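Local coordinates for protein oxalate--CoA ligase (Arabidopsis thaliana, PDB 5IE2) that belongs to the ANL superfamily, with a large AMP-binding domain and a small C-terminal domain, and binds adenosine-5'-triphosphate, at residues A[259-264]-A[290-295]; A[410-415]-A[501-506]; A[423-428]-A[480-485]; A[442-447]-A[452-457]. All coordinates share one frame; numbering follows the deposited sequence.

Interaction 1 closes first along the chain, in the AMP-binding part, where helix 261-273 meets the loop before helix 294-304 beside the nucleotide. The other three come later and are nested: interaction 4, the hairpin of strands 436-446 and 450-459, lies inside the loop closed by interaction 3, which itself lies inside that of interaction 2. Centres of interactions 2, 3 and 4 stand 9 to 12 Å apart, forming one cluster in which Arg503 of interaction 2 pairs with Asp427 of interaction 3. Interaction 1 is about 17 Å, centre to centre, from interactions 2 and 3, yet touches both: helix 423-430 rests on the 290-295 loop, while Ile501 touches Thr262.

Interaction 1 of 4, residues A[259-264]-A[290-295]; sequences AVPTIH and ASLAPV. With ATP (adenosine-5'-triphosphate), chain C.
The ring of Pro261 enters the bend of the 290-295 loop, and its CG is the atom that does most of the touching. It sits 3.3 Å from Ala290 O and 3.4 Å from Ser291 O, so two successive carbonyl oxygens converge on one ring carbon. Beyond these close approaches the contact is looser: Pro261 CD lies 4.2 Å from Ala290 CB, and Pro261 CG is 4.3 Å from Leu292 CD1. Leu292 gets there because its CG is trans to the backbone N (chi1 -178°), which brings the end of the side chain nearer to the proline than its first bond would suggest. Pro261 opens helix 261-273 after the edge strand 256-259 of a five-stranded mixed sheet, and the facing loop follows the neighbouring parallel strand 284-287, so the contact joins two strand-to-helix connections at the same end of the sheet. The partly exposed side belongs to Ala290 and Ser291, both in the nucleotide pocket of this AMP-binding domain. Ser291 N is 3.2 Å from N1 of adenosine-5'-triphosphate; the Ser291 side chain starts out away from the helix, and its CB lies 3.7 Å from the same N1. Further along the loop, the backbone of Leu292 is held by a hydrogen bond to Glu310.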
loop_
_atom_site.group_PDB
_atom_site.type_symbol
_atom_site.label_atom_id
_atom_site.label_comp_id
_atom_site.label_asym_id
_atom_site.label_seq_id
_atom_site.Cartn_x
_atom_site.Cartn_y
_atom_site.Cartn_z
ATOM N N ALA A 259 1.166 5.933 5.845
ATOM C CA ALA A 259 1.175 4.659 6.536
ATOM C C ALA A 259 -0.231 4.128 6.567
ATOM O O ALA A 259 -1.181 4.825 6.177
ATOM C CB ALA A 259 1.740 4.789 7.959
ATOM N N VAL A 260 -0.374 2.905 7.029
ATOM C CA VAL A 260 -1.723 2.330 7.240
ATOM C C VAL A 260 -2.156 2.572 8.716
ATOM O O VAL A 260 -1.297 2.791 9.598
ATOM C CB VAL A 260 -1.735 0.820 6.915
ATOM C CG1 VAL A 260 -1.281 0.603 5.434
ATOM C CG2 VAL A 260 -0.788 0.051 7.904
ATOM N N PRO A 261 -3.459 2.503 9.011
ATOM C CA PRO A 261 -3.885 2.800 10.393
ATOM C C PRO A 261 -3.153 1.989 11.491
ATOM O O PRO A 261 -2.845 2.570 12.532
ATOM C CB PRO A 261 -5.370 2.444 10.384
ATOM C CG PRO A 261 -5.803 2.859 8.952
ATOM C CD PRO A 261 -4.614 2.373 8.089
ATOM N N THR A 262 -2.842 0.713 11.287
ATOM C CA THR A 262 -2.189 -0.021 12.385
ATOM C C THR A 262 -0.769 0.540 12.675
ATOM O O THR A 262 -0.311 0.584 13.840
ATOM C CB THR A 262 -2.112 -1.514 12.115
ATOM O OG1 THR A 262 -1.439 -1.739 10.870
ATOM C CG2 THR A 262 -3.559 -2.117 12.053
ATOM N N ILE A 263 -0.093 1.008 11.621
ATOM C CA ILE A 263 1.217 1.617 11.837
ATOM C C ILE A 263 1.084 2.996 12.498
ATOM O O ILE A 263 1.848 3.318 13.443
ATOM C CB ILE A 263 2.008 1.708 10.496
ATOM C CG1 ILE A 263 2.394 0.316 10.001
ATOM C CG2 ILE A 263 3.251 2.608 10.643
ATOM C CD1 ILE A 263 3.366 -0.449 10.952
ATOM N N HIS A 264 0.123 3.813 12.052
ATOM C CA HIS A 264 -0.135 5.076 12.744
ATOM C C HIS A 264 -0.412 4.828 14.256
ATOM O O HIS A 264 0.035 5.593 15.107
ATOM C CB HIS A 264 -1.337 5.822 12.144
ATOM C CG HIS A 264 -1.060 6.409 10.799
ATOM N ND1 HIS A 264 -0.002 7.264 10.572
ATOM C CD2 HIS A 264 -1.684 6.250 9.605
ATOM C CE1 HIS A 264 -0.014 7.640 9.300
ATOM N NE2 HIS A 264 -1.027 7.044 8.693
ATOM N N ALA A 290 -6.848 0.872 4.761
ATOM C CA ALA A 290 -7.884 0.364 5.664
ATOM C C ALA A 290 -8.486 1.589 6.307
ATOM O O ALA A 290 -7.787 2.615 6.352
ATOM C CB ALA A 290 -7.267 -0.582 6.747
ATOM N N SER A 291 -9.706 1.521 6.849
ATOM C CA SER A 291 -10.332 2.773 7.319
ATOM C C SER A 291 -9.592 3.355 8.489
ATOM O O SER A 291 -9.164 2.624 9.424
ATOM C CB SER A 291 -11.815 2.610 7.672
ATOM O OG SER A 291 -11.937 1.635 8.657
ATOM N N LEU A 292 -9.391 4.669 8.436
ATOM C CA LEU A 292 -8.808 5.432 9.555
ATOM C C LEU A 292 -9.956 5.939 10.448
ATOM O O LEU A 292 -10.742 6.793 10.031
ATOM C CB LEU A 292 -8.010 6.660 9.071
ATOM C CG LEU A 292 -7.317 7.512 10.147
ATOM C CD1 LEU A 292 -6.165 6.751 10.760
ATOM C CD2 LEU A 292 -6.769 8.830 9.566
ATOM N N ALA A 293 -10.076 5.415 11.666
ATOM C CA ALA A 293 -11.141 5.889 12.521
ATOM C C ALA A 293 -10.929 7.374 12.804
ATOM O O ALA A 293 -9.775 7.812 12.993
ATOM C CB ALA A 293 -11.174 5.071 13.843
ATOM N N PRO A 294 -12.025 8.156 12.866
ATOM C CA PRO A 294 -11.891 9.583 13.201
ATOM C C PRO A 294 -11.083 9.845 14.481
ATOM O O PRO A 294 -10.343 10.844 14.579
ATOM C CB PRO A 294 -13.339 10.031 13.371
ATOM C CG PRO A 294 -14.068 9.170 12.283
ATOM C CD PRO A 294 -13.387 7.821 12.375
ATOM N N VAL A 295 -11.191 8.948 15.447
ATOM C CA VAL A 295 -10.456 9.203 16.708
ATOM C C VAL A 295 -8.932 9.062 16.481
ATOM O O VAL A 295 -8.116 9.822 17.057
ATOM C CB VAL A 295 -10.967 8.287 17.815
ATOM C CG1 VAL A 295 -10.569 6.826 17.573
ATOM C CG2 VAL A 295 -10.454 8.784 19.204
HETATM P PG ATP C . -8.190 -9.158 -1.770
HETATM O O1G ATP C . -9.548 -9.418 -1.117
HETATM O O2G ATP C . -7.401 -10.397 -2.001
HETATM O O3G ATP C . -8.338 -8.326 -3.042
HETATM P PB ATP C . -7.478 -6.679 -0.473
HETATM O O1B ATP C . -7.159 -6.330 0.964
HETATM O O2B ATP C . -8.771 -6.276 -1.089
HETATM O O3B ATP C . -7.274 -8.285 -0.738
HETATM P PA ATP C . -5.635 -4.579 -1.432
HETATM O O1A ATP C . -5.639 -4.196 -2.906
HETATM O O2A ATP C . -4.360 -4.615 -0.685
HETATM O O3A ATP C . -6.234 -6.075 -1.346
HETATM O "O5'" ATP C . -6.738 -3.698 -0.676
HETATM C "C5'" ATP C . -7.654 -2.793 -1.341
HETATM C "C4'" ATP C . -8.906 -2.719 -0.450
HETATM O "O4'" ATP C . -8.571 -2.038 0.774
HETATM C "C3'" ATP C . -9.967 -1.830 -1.022
HETATM O "O3'" ATP C . -10.732 -2.551 -1.985
HETATM C "C2'" ATP C . -10.785 -1.450 0.195
HETATM O "O2'" ATP C . -11.593 -2.571 0.586
HETATM C "C1'" ATP C . -9.710 -1.337 1.238
HETATM N N9 ATP C . -9.298 0.066 1.483
HETATM C C8 ATP C . -8.283 0.746 0.934
HETATM N N7 ATP C . -8.244 2.006 1.467
HETATM C C5 ATP C . -9.259 2.081 2.388
HETATM C C6 ATP C . -9.763 3.115 3.322
HETATM N N6 ATP C . -9.123 4.328 3.413
HETATM N N1 ATP C . -10.819 2.774 4.095
HETATM C C2 ATP C . -11.408 1.557 4.029
HETATM N N3 ATP C . -11.008 0.564 3.194
HETATM C C4 ATP C . -9.939 0.804 2.381
#

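Interaction 2 of 4, residues A[410-415]-A[501-506]; sequences IKELIN and IQRRIV
Glu412 OE2 accepts hydrogen bonds from two waters that carry it to the start of helix 503-510. One water is 2.6 Å from Glu412 OE2 and accepts from Arg503 N; the other is 2.7 Å from Glu412 OE2 and accepts from Arg504 N. The carboxylate thus reaches two successive amides in the first turn of the helix through solvent, a position where the helix end would probably favour its negative charge. Its other oxygen leans on the arginine chain: Glu412 OE1 is 3.1 Å from Arg503 CD, while the ion pair from OE1 to Arg503 NH1 is long at 3.8 Å. OE1 lies at the guanidinium edge, but the carboxylate and guanidinium planes are 79° apart, which rules out a flat, two-pronged pairing. A bend at chi3 (104°) turns the Arg503 head aside, and its stronger partners are Asp427, by a salt bridge, and the carbonyl of Ala441. On the exposed side, Arg504 NH2 rests 3.6 Å from Lys411 CD, touching the aliphatic part of the lysine. About 7 Å from the bound nucleotide, Glu412 thus links the last helix to the GRxKELIN-type sequence, the A8 motif at the domain junction of ANL enzymes.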
loop_
_atom_site.group_PDB
_atom_site.type_symbol
_atom_site.label_atom_id
_atom_site.label_comp_id
_atom_site.label_asym_id
_atom_site.label_seq_id
_atom_site.Cartn_x
_atom_site.Cartn_y
_atom_site.Cartn_z
ATOM N N ILE A 410 -18.341 -5.493 0.179
ATOM C CA ILE A 410 -19.581 -6.250 0.009
ATOM C C ILE A 410 -19.572 -7.530 0.846
ATOM O O ILE A 410 -20.548 -7.846 1.537
ATOM C CB ILE A 410 -19.770 -6.640 -1.439
ATOM C CG1 ILE A 410 -20.038 -5.400 -2.276
ATOM C CG2 ILE A 410 -20.882 -7.703 -1.594
ATOM C CD1 ILE A 410 -20.060 -5.672 -3.782
ATOM N N LYS A 411 -18.479 -8.269 0.788
ATOM C CA LYS A 411 -18.438 -9.566 1.479
ATOM C C LYS A 411 -18.317 -9.465 3.017
ATOM O O LYS A 411 -18.495 -10.455 3.720
ATOM C CB LYS A 411 -17.276 -10.395 0.933
ATOM C CG LYS A 411 -17.373 -10.765 -0.552
ATOM C CD LYS A 411 -17.387 -12.292 -0.732
ATOM C CE LYS A 411 -16.930 -12.691 -2.133
ATOM N NZ LYS A 411 -16.129 -11.590 -2.755
ATOM N N GLU A 412 -18.028 -8.268 3.530
ATOM C CA GLU A 412 -17.830 -8.079 4.965
ATOM C C GLU A 412 -18.995 -7.432 5.679
ATOM O O GLU A 412 -19.025 -7.471 6.915
ATOM C CB GLU A 412 -16.570 -7.239 5.222
ATOM C CG GLU A 412 -15.326 -8.092 5.108
ATOM C CD GLU A 412 -14.039 -7.344 5.387
ATOM O OE1 GLU A 412 -14.074 -6.122 5.726
ATOM O OE2 GLU A 412 -12.980 -7.992 5.251
ATOM N N LEU A 413 -19.954 -6.856 4.932
ATOM C CA LEU A 413 -21.116 -6.232 5.563
ATOM C C LEU A 413 -21.911 -7.300 6.296
ATOM O O LEU A 413 -22.032 -8.446 5.822
ATOM C CB LEU A 413 -22.011 -5.534 4.558
ATOM C CG LEU A 413 -21.349 -4.424 3.721
ATOM C CD1 LEU A 413 -22.385 -3.750 2.816
ATOM C CD2 LEU A 413 -20.722 -3.394 4.624
ATOM N N ILE A 414 -22.480 -6.937 7.432
ATOM C CA ILE A 414 -23.145 -7.930 8.267
ATOM C C ILE A 414 -24.642 -7.884 8.099
ATOM O O ILE A 414 -25.287 -6.887 8.399
ATOM C CB ILE A 414 -22.728 -7.719 9.730
ATOM C CG1 ILE A 414 -21.221 -7.849 9.835
ATOM C CG2 ILE A 414 -23.423 -8.708 10.638
ATOM C CD1 ILE A 414 -20.661 -7.431 11.167
ATOM N N ASN A 415 -25.221 -8.956 7.579
ATOM C CA ASN A 415 -26.641 -8.905 7.286
ATOM C C ASN A 415 -27.488 -9.512 8.417
ATOM O O ASN A 415 -27.790 -10.711 8.425
ATOM C CB ASN A 415 -26.927 -9.590 5.953
ATOM C CG ASN A 415 -28.311 -9.254 5.424
ATOM O OD1 ASN A 415 -29.163 -8.737 6.160
ATOM N ND2 ASN A 415 -28.543 -9.532 4.140
ATOM N N ILE A 501 -5.653 -5.881 9.561
ATOM C CA ILE A 501 -6.219 -6.963 10.349
ATOM C C ILE A 501 -7.290 -7.571 9.467
ATOM O O ILE A 501 -8.175 -6.844 9.052
ATOM C CB ILE A 501 -6.822 -6.426 11.674
ATOM C CG1 ILE A 501 -5.783 -5.601 12.463
ATOM C CG2 ILE A 501 -7.453 -7.559 12.500
ATOM C CD1 ILE A 501 -6.421 -4.685 13.556
ATOM N N GLN A 502 -7.256 -8.858 9.158
ATOM C CA GLN A 502 -8.328 -9.396 8.304
ATOM C C GLN A 502 -9.464 -10.015 9.104
ATOM O O GLN A 502 -9.225 -10.899 9.925
ATOM C CB GLN A 502 -7.812 -10.385 7.252
ATOM C CG GLN A 502 -6.500 -9.967 6.595
ATOM C CD GLN A 502 -6.200 -10.756 5.326
ATOM O OE1 GLN A 502 -6.267 -11.987 5.317
ATOM N NE2 GLN A 502 -5.869 -10.048 4.252
ATOM N N ARG A 503 -10.689 -9.537 8.871
ATOM C CA ARG A 503 -11.795 -9.867 9.759
ATOM C C ARG A 503 -12.147 -11.346 9.681
ATOM O O ARG A 503 -12.477 -11.937 10.695
ATOM C CB ARG A 503 -13.067 -9.076 9.423
ATOM C CG ARG A 503 -12.849 -7.674 8.965
ATOM C CD ARG A 503 -14.167 -6.968 8.752
ATOM N NE ARG A 503 -14.236 -6.124 9.906
ATOM C CZ ARG A 503 -13.857 -4.859 9.978
ATOM N NH1 ARG A 503 -13.509 -4.162 8.903
ATOM N NH2 ARG A 503 -13.938 -4.277 11.161
ATOM N N ARG A 504 -12.006 -11.973 8.516
ATOM C CA ARG A 504 -12.352 -13.394 8.421
ATOM C C ARG A 504 -11.432 -14.269 9.277
ATOM O O ARG A 504 -11.875 -15.201 9.946
ATOM C CB ARG A 504 -12.301 -13.863 6.963
ATOM C CG ARG A 504 -13.510 -13.442 6.149
ATOM C CD ARG A 504 -13.378 -13.807 4.658
ATOM N NE ARG A 504 -14.693 -13.816 3.994
ATOM C CZ ARG A 504 -14.894 -13.949 2.682
ATOM N NH1 ARG A 504 -13.871 -14.120 1.861
ATOM N NH2 ARG A 504 -16.125 -13.936 2.189
ATOM N N ILE A 505 -10.161 -13.901 9.326
ATOM C CA ILE A 505 -9.202 -14.638 10.135
ATOM C C ILE A 505 -9.503 -14.478 11.621
ATOM O O ILE A 505 -9.433 -15.442 12.392
ATOM C CB ILE A 505 -7.772 -14.185 9.864
ATOM C CG1 ILE A 505 -7.289 -14.797 8.567
ATOM C CG2 ILE A 505 -6.842 -14.589 11.003
ATOM C CD1 ILE A 505 -7.801 -14.093 7.365
ATOM N N VAL A 506 -9.824 -13.250 12.018
ATOM C CA VAL A 506 -10.187 -12.963 13.397
ATOM C C VAL A 506 -11.404 -13.785 13.785
ATOM O O VAL A 506 -11.444 -14.415 14.855
ATOM C CB VAL A 506 -10.494 -11.458 13.618
ATOM C CG1 VAL A 506 -11.005 -11.213 15.015
ATOM C CG2 VAL A 506 -9.267 -10.597 13.335
HETATM O O HOH W 1 -10.789 -7.434 6.589
HETATM O O HOH W 2 -12.029 -10.503 5.664
#

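Interaction 3 of 4, residues A[423-428]-A[480-485]; sequences PIEVDA and AFKVPK
Helix 423-430 faces the short 3-10 turn 480-482 and the extended residues after it, with the backbones nearest at Val426 and Lys482, whose CA atoms are 7.4 Å apart. The polar end of the contact is a salt bridge in which the Lys482 ammonium bonds to both carboxylate oxygens unequally: Lys482 NZ stands 2.9 Å from Glu425 OE1, on its syn side and 19° out of the carboxylate plane, while the bond from NZ to Glu425 OE2, 3.1 Å, is weak. Both chains are extended beyond CG and cross at about a right angle. Glu425 swings its CG opposite to the backbone N (chi1 -178°), reaching out from the helix to meet the amine. On the same turn, Lys482 CG lies 3.6 Å above the centre of one face of the adjacent Phe481 ring. Both segments belong to the C-terminal domain of the AMP-binding family, and the contact ties its first helix to the connection between helix 467-477 and strand 487-489. Deeper in, Val426 uses its two methyls separately. Val426 CG1 points at the buried Pro484 ring, 3.9 Å from Pro484 CG, and Val426 CG2 approaches Lys482 O at 3.7 Å. Val426 also touches Ile453, and Pro484 touches Cys455, both of strand 450-459.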
loop_
_atom_site.group_PDB
_atom_site.type_symbol
_atom_site.label_atom_id
_atom_site.label_comp_id
_atom_site.label_asym_id
_atom_site.label_seq_id
_atom_site.Cartn_x
_atom_site.Cartn_y
_atom_site.Cartn_z
ATOM N N PRO A 423 -19.006 -2.950 9.560
ATOM C CA PRO A 423 -17.948 -3.202 10.543
ATOM C C PRO A 423 -16.991 -2.006 10.706
ATOM O O PRO A 423 -16.471 -1.792 11.798
ATOM C CB PRO A 423 -17.186 -4.405 9.952
ATOM C CG PRO A 423 -18.145 -5.056 9.035
ATOM C CD PRO A 423 -19.043 -3.967 8.492
ATOM N N ILE A 424 -16.782 -1.254 9.634
ATOM C CA ILE A 424 -16.000 0.008 9.693
ATOM C C ILE A 424 -16.542 0.959 10.774
ATOM O O ILE A 424 -15.796 1.502 11.628
ATOM C CB ILE A 424 -16.051 0.736 8.299
ATOM C CG1 ILE A 424 -15.181 -0.023 7.306
ATOM C CG2 ILE A 424 -15.588 2.224 8.393
ATOM C CD1 ILE A 424 -15.128 0.661 5.936
ATOM N N GLU A 425 -17.858 1.160 10.720
ATOM C CA GLU A 425 -18.530 2.091 11.639
ATOM C C GLU A 425 -18.341 1.639 13.101
ATOM O O GLU A 425 -18.025 2.439 14.050
ATOM C CB GLU A 425 -20.033 2.199 11.319
ATOM C CG GLU A 425 -20.761 3.190 12.219
ATOM C CD GLU A 425 -22.294 3.276 12.011
ATOM O OE1 GLU A 425 -22.884 2.448 11.282
ATOM O OE2 GLU A 425 -22.904 4.184 12.629
ATOM N N VAL A 426 -18.572 0.343 13.305
ATOM C CA VAL A 426 -18.483 -0.188 14.676
ATOM C C VAL A 426 -17.026 -0.146 15.179
ATOM O O VAL A 426 -16.800 0.252 16.334
ATOM C CB VAL A 426 -19.060 -1.619 14.767
ATOM C CG1 VAL A 426 -18.898 -2.198 16.169
ATOM C CG2 VAL A 426 -20.514 -1.630 14.396
ATOM N N ASP A 427 -16.043 -0.488 14.322
ATOM C CA ASP A 427 -14.615 -0.387 14.701
ATOM C C ASP A 427 -14.263 1.001 15.211
ATOM O O ASP A 427 -13.478 1.179 16.186
ATOM C CB ASP A 427 -13.649 -0.628 13.516
ATOM C CG ASP A 427 -13.597 -2.064 13.027
ATOM O OD1 ASP A 427 -14.196 -2.945 13.654
ATOM O OD2 ASP A 427 -12.909 -2.319 11.990
ATOM N N ALA A 428 -14.765 1.984 14.461
ATOM C CA ALA A 428 -14.474 3.370 14.809
ATOM C C ALA A 428 -15.014 3.655 16.219
ATOM O O ALA A 428 -14.387 4.365 17.002
ATOM C CB ALA A 428 -15.087 4.332 13.789
ATOM N N ALA A 480 -29.163 0.043 18.658
ATOM C CA ALA A 480 -29.001 -1.213 19.410
ATOM C C ALA A 480 -28.651 -2.377 18.472
ATOM O O ALA A 480 -27.825 -3.207 18.827
ATOM C CB ALA A 480 -30.237 -1.518 20.224
ATOM N N PHE A 481 -29.215 -2.411 17.262
ATOM C CA PHE A 481 -28.995 -3.578 16.393
ATOM C C PHE A 481 -27.540 -3.709 15.941
ATOM O O PHE A 481 -27.116 -4.796 15.534
ATOM C CB PHE A 481 -29.934 -3.566 15.171
ATOM C CG PHE A 481 -29.501 -2.666 14.047
ATOM C CD1 PHE A 481 -28.723 -3.153 13.001
ATOM C CD2 PHE A 481 -29.919 -1.342 14.008
ATOM C CE1 PHE A 481 -28.320 -2.319 11.923
ATOM C CE2 PHE A 481 -29.546 -0.503 12.928
ATOM C CZ PHE A 481 -28.738 -0.998 11.879
ATOM N N LYS A 482 -26.752 -2.628 16.037
ATOM C CA LYS A 482 -25.371 -2.634 15.592
ATOM C C LYS A 482 -24.373 -3.086 16.668
ATOM O O LYS A 482 -23.189 -3.297 16.396
ATOM C CB LYS A 482 -24.939 -1.233 15.115
ATOM C CG LYS A 482 -25.812 -0.651 14.012
ATOM C CD LYS A 482 -25.264 0.744 13.609
ATOM C CE LYS A 482 -26.151 1.366 12.547
ATOM N NZ LYS A 482 -25.610 2.718 12.315
ATOM N N VAL A 483 -24.866 -3.227 17.892
ATOM C CA VAL A 483 -23.985 -3.509 19.033
ATOM C C VAL A 483 -23.460 -4.959 19.008
ATOM O O VAL A 483 -24.274 -5.866 18.946
ATOM C CB VAL A 483 -24.750 -3.274 20.346
ATOM C CG1 VAL A 483 -23.822 -3.498 21.574
ATOM C CG2 VAL A 483 -25.281 -1.872 20.357
ATOM N N PRO A 484 -22.129 -5.163 19.077
ATOM C CA PRO A 484 -21.580 -6.532 19.086
ATOM C C PRO A 484 -22.239 -7.380 20.206
ATOM O O PRO A 484 -22.345 -6.957 21.362
ATOM C CB PRO A 484 -20.083 -6.330 19.344
ATOM C CG PRO A 484 -19.788 -4.909 18.821
ATOM C CD PRO A 484 -21.074 -4.128 19.103
ATOM N N LYS A 485 -22.721 -8.549 19.838
ATOM C CA LYS A 485 -23.402 -9.409 20.805
ATOM C C LYS A 485 -22.370 -10.129 21.690
ATOM O O LYS A 485 -22.660 -10.485 22.847
ATOM C CB LYS A 485 -24.295 -10.428 20.082
ATOM C CG LYS A 485 -25.357 -11.095 20.981
ATOM C CD LYS A 485 -26.334 -10.038 21.491
ATOM C CE LYS A 485 -27.190 -10.512 22.658
ATOM N NZ LYS A 485 -27.670 -9.339 23.460
#

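Interaction 4 of 4, residues A[442-447]-A[452-457]; sequences FGVPDE and EINCAV
Asn454 O lies over one face of the Phe442 ring, 3.9 Å above its plane and offset toward the rim. The closest ring carbons are Phe442 CE1, 3.6 Å from Asn454 CB, and Phe442 CE2, which comes equally near to Cys455 C. A chi1 of 57° sets the ring between its own N and carbonyl carbon, folding it over the partner strand, while Val506 and Ala507 of helix 503-510 also pack on it. These strands form an antiparallel beta hairpin, with hydrogen-bonded pairs Phe442-Asn454 and Val444-Glu452 flanking the non-hydrogen-bonded pair Gly443-Ile453. The bonds from Asn454 N to Phe442 O and from Val444 N to Glu452 O both measure 2.9 Å, the first nearly straight (174° at the hydrogen), the second more bent (147°). Glu452 bends back at its second torsion, where OE1 accepts from Ile453 N and OE2 pairs with Arg416. Alongside it, Asp446 OD1 touches Glu452 CB at 3.6 Å, while Asp446 OD2 accepts from the turn amides of Lys448 and Tyr449.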
loop_
_atom_site.group_PDB
_atom_site.type_symbol
_atom_site.label_atom_id
_atom_site.label_comp_id
_atom_site.label_asym_id
_atom_site.label_seq_id
_atom_site.Cartn_x
_atom_site.Cartn_y
_atom_site.Cartn_z
ATOM N N PHE A 442 -16.691 -7.985 13.326
ATOM C CA PHE A 442 -16.784 -9.021 12.298
ATOM C C PHE A 442 -18.106 -9.766 12.377
ATOM O O PHE A 442 -18.746 -9.830 13.439
ATOM C CB PHE A 442 -15.594 -10.010 12.404
ATOM C CG PHE A 442 -15.450 -10.679 13.760
ATOM C CD1 PHE A 442 -16.120 -11.861 14.027
ATOM C CD2 PHE A 442 -14.615 -10.153 14.734
ATOM C CE1 PHE A 442 -15.988 -12.496 15.262
ATOM C CE2 PHE A 442 -14.473 -10.785 15.969
ATOM C CZ PHE A 442 -15.174 -11.954 16.231
ATOM N N GLY A 443 -18.540 -10.314 11.237
ATOM C CA GLY A 443 -19.808 -11.016 11.161
ATOM C C GLY A 443 -19.637 -12.478 11.563
ATOM O O GLY A 443 -18.571 -13.053 11.407
ATOM N N VAL A 444 -20.691 -13.071 12.100
ATOM C CA VAL A 444 -20.659 -14.473 12.485
ATOM C C VAL A 444 -22.015 -15.082 12.128
ATOM O O VAL A 444 -23.005 -14.365 12.006
ATOM C CB VAL A 444 -20.355 -14.673 14.003
ATOM C CG1 VAL A 444 -19.078 -13.967 14.381
ATOM C CG2 VAL A 444 -21.512 -14.195 14.884
ATOM N N PRO A 445 -22.069 -16.413 11.959
ATOM C CA PRO A 445 -23.373 -16.998 11.672
ATOM C C PRO A 445 -24.309 -16.853 12.864
ATOM O O PRO A 445 -23.848 -16.847 14.019
ATOM C CB PRO A 445 -23.043 -18.467 11.394
ATOM C CG PRO A 445 -21.741 -18.693 12.056
ATOM C CD PRO A 445 -20.996 -17.421 11.917
ATOM N N ASP A 446 -25.605 -16.713 12.595
ATOM C CA ASP A 446 -26.571 -16.613 13.664
ATOM C C ASP A 446 -27.856 -17.292 13.215
ATOM O O ASP A 446 -28.315 -17.107 12.094
ATOM C CB ASP A 446 -26.830 -15.159 14.042
ATOM C CG ASP A 446 -27.662 -15.030 15.310
ATOM O OD1 ASP A 446 -27.036 -14.884 16.381
ATOM O OD2 ASP A 446 -28.928 -15.087 15.240
ATOM N N GLU A 447 -28.463 -18.068 14.093
ATOM C CA GLU A 447 -29.538 -18.898 13.603
ATOM C C GLU A 447 -30.825 -18.080 13.505
ATOM O O GLU A 447 -31.661 -18.353 12.651
ATOM C CB GLU A 447 -29.703 -20.150 14.471
ATOM C CG GLU A 447 -29.891 -21.421 13.619
ATOM C CD GLU A 447 -28.572 -21.946 13.019
ATOM O OE1 GLU A 447 -27.702 -22.406 13.788
ATOM O OE2 GLU A 447 -28.393 -21.864 11.779
ATOM N N GLU A 452 -24.754 -12.191 12.674
ATOM C CA GLU A 452 -24.726 -11.348 13.851
ATOM C C GLU A 452 -23.375 -10.652 13.872
ATOM O O GLU A 452 -22.428 -11.097 13.247
ATOM C CB GLU A 452 -24.973 -12.197 15.113
ATOM C CG GLU A 452 -25.091 -11.454 16.450
ATOM C CD GLU A 452 -26.096 -10.305 16.405
ATOM O OE1 GLU A 452 -25.656 -9.163 16.120
ATOM O OE2 GLU A 452 -27.307 -10.528 16.642
ATOM N N ILE A 453 -23.286 -9.543 14.578
ATOM C CA ILE A 453 -22.009 -8.883 14.745
ATOM C C ILE A 453 -21.369 -9.267 16.092
ATOM O O ILE A 453 -22.047 -9.280 17.126
ATOM C CB ILE A 453 -22.152 -7.348 14.659
ATOM C CG1 ILE A 453 -20.825 -6.673 14.989
ATOM C CG2 ILE A 453 -23.317 -6.855 15.570
ATOM C CD1 ILE A 453 -20.795 -5.213 14.569
ATOM N N ASN A 454 -20.073 -9.583 16.023
ATOM C CA ASN A 454 -19.196 -9.760 17.174
ATOM C C ASN A 454 -17.990 -8.837 17.031
ATOM O O ASN A 454 -17.803 -8.214 15.993
ATOM C CB ASN A 454 -18.720 -11.204 17.282
ATOM C CG ASN A 454 -19.766 -12.152 17.829
ATOM O OD1 ASN A 454 -20.946 -11.829 17.967
ATOM N ND2 ASN A 454 -19.323 -13.344 18.146
ATOM N N CYS A 455 -17.151 -8.751 18.054
ATOM C CA CYS A 455 -15.925 -8.000 17.912
ATOM C C CYS A 455 -14.824 -8.576 18.829
ATOM O O CYS A 455 -15.123 -9.380 19.699
ATOM C CB CYS A 455 -16.168 -6.527 18.233
ATOM S SG CYS A 455 -16.409 -6.162 20.000
ATOM N N ALA A 456 -13.580 -8.158 18.611
ATOM C CA ALA A 456 -12.456 -8.465 19.503
ATOM C C ALA A 456 -11.714 -7.186 19.825
ATOM O O ALA A 456 -11.535 -6.307 18.938
ATOM C CB ALA A 456 -11.521 -9.489 18.847
ATOM N N VAL A 457 -11.296 -7.043 21.074
ATOM C CA VAL A 457 -10.539 -5.871 21.456
ATOM C C VAL A 457 -9.264 -6.272 22.207
ATOM O O VAL A 457 -9.219 -7.300 22.901
ATOM C CB VAL A 457 -11.363 -4.888 22.361
ATOM C CG1 VAL A 457 -12.592 -4.398 21.658
ATOM C CG2 VAL A 457 -11.774 -5.559 23.609
#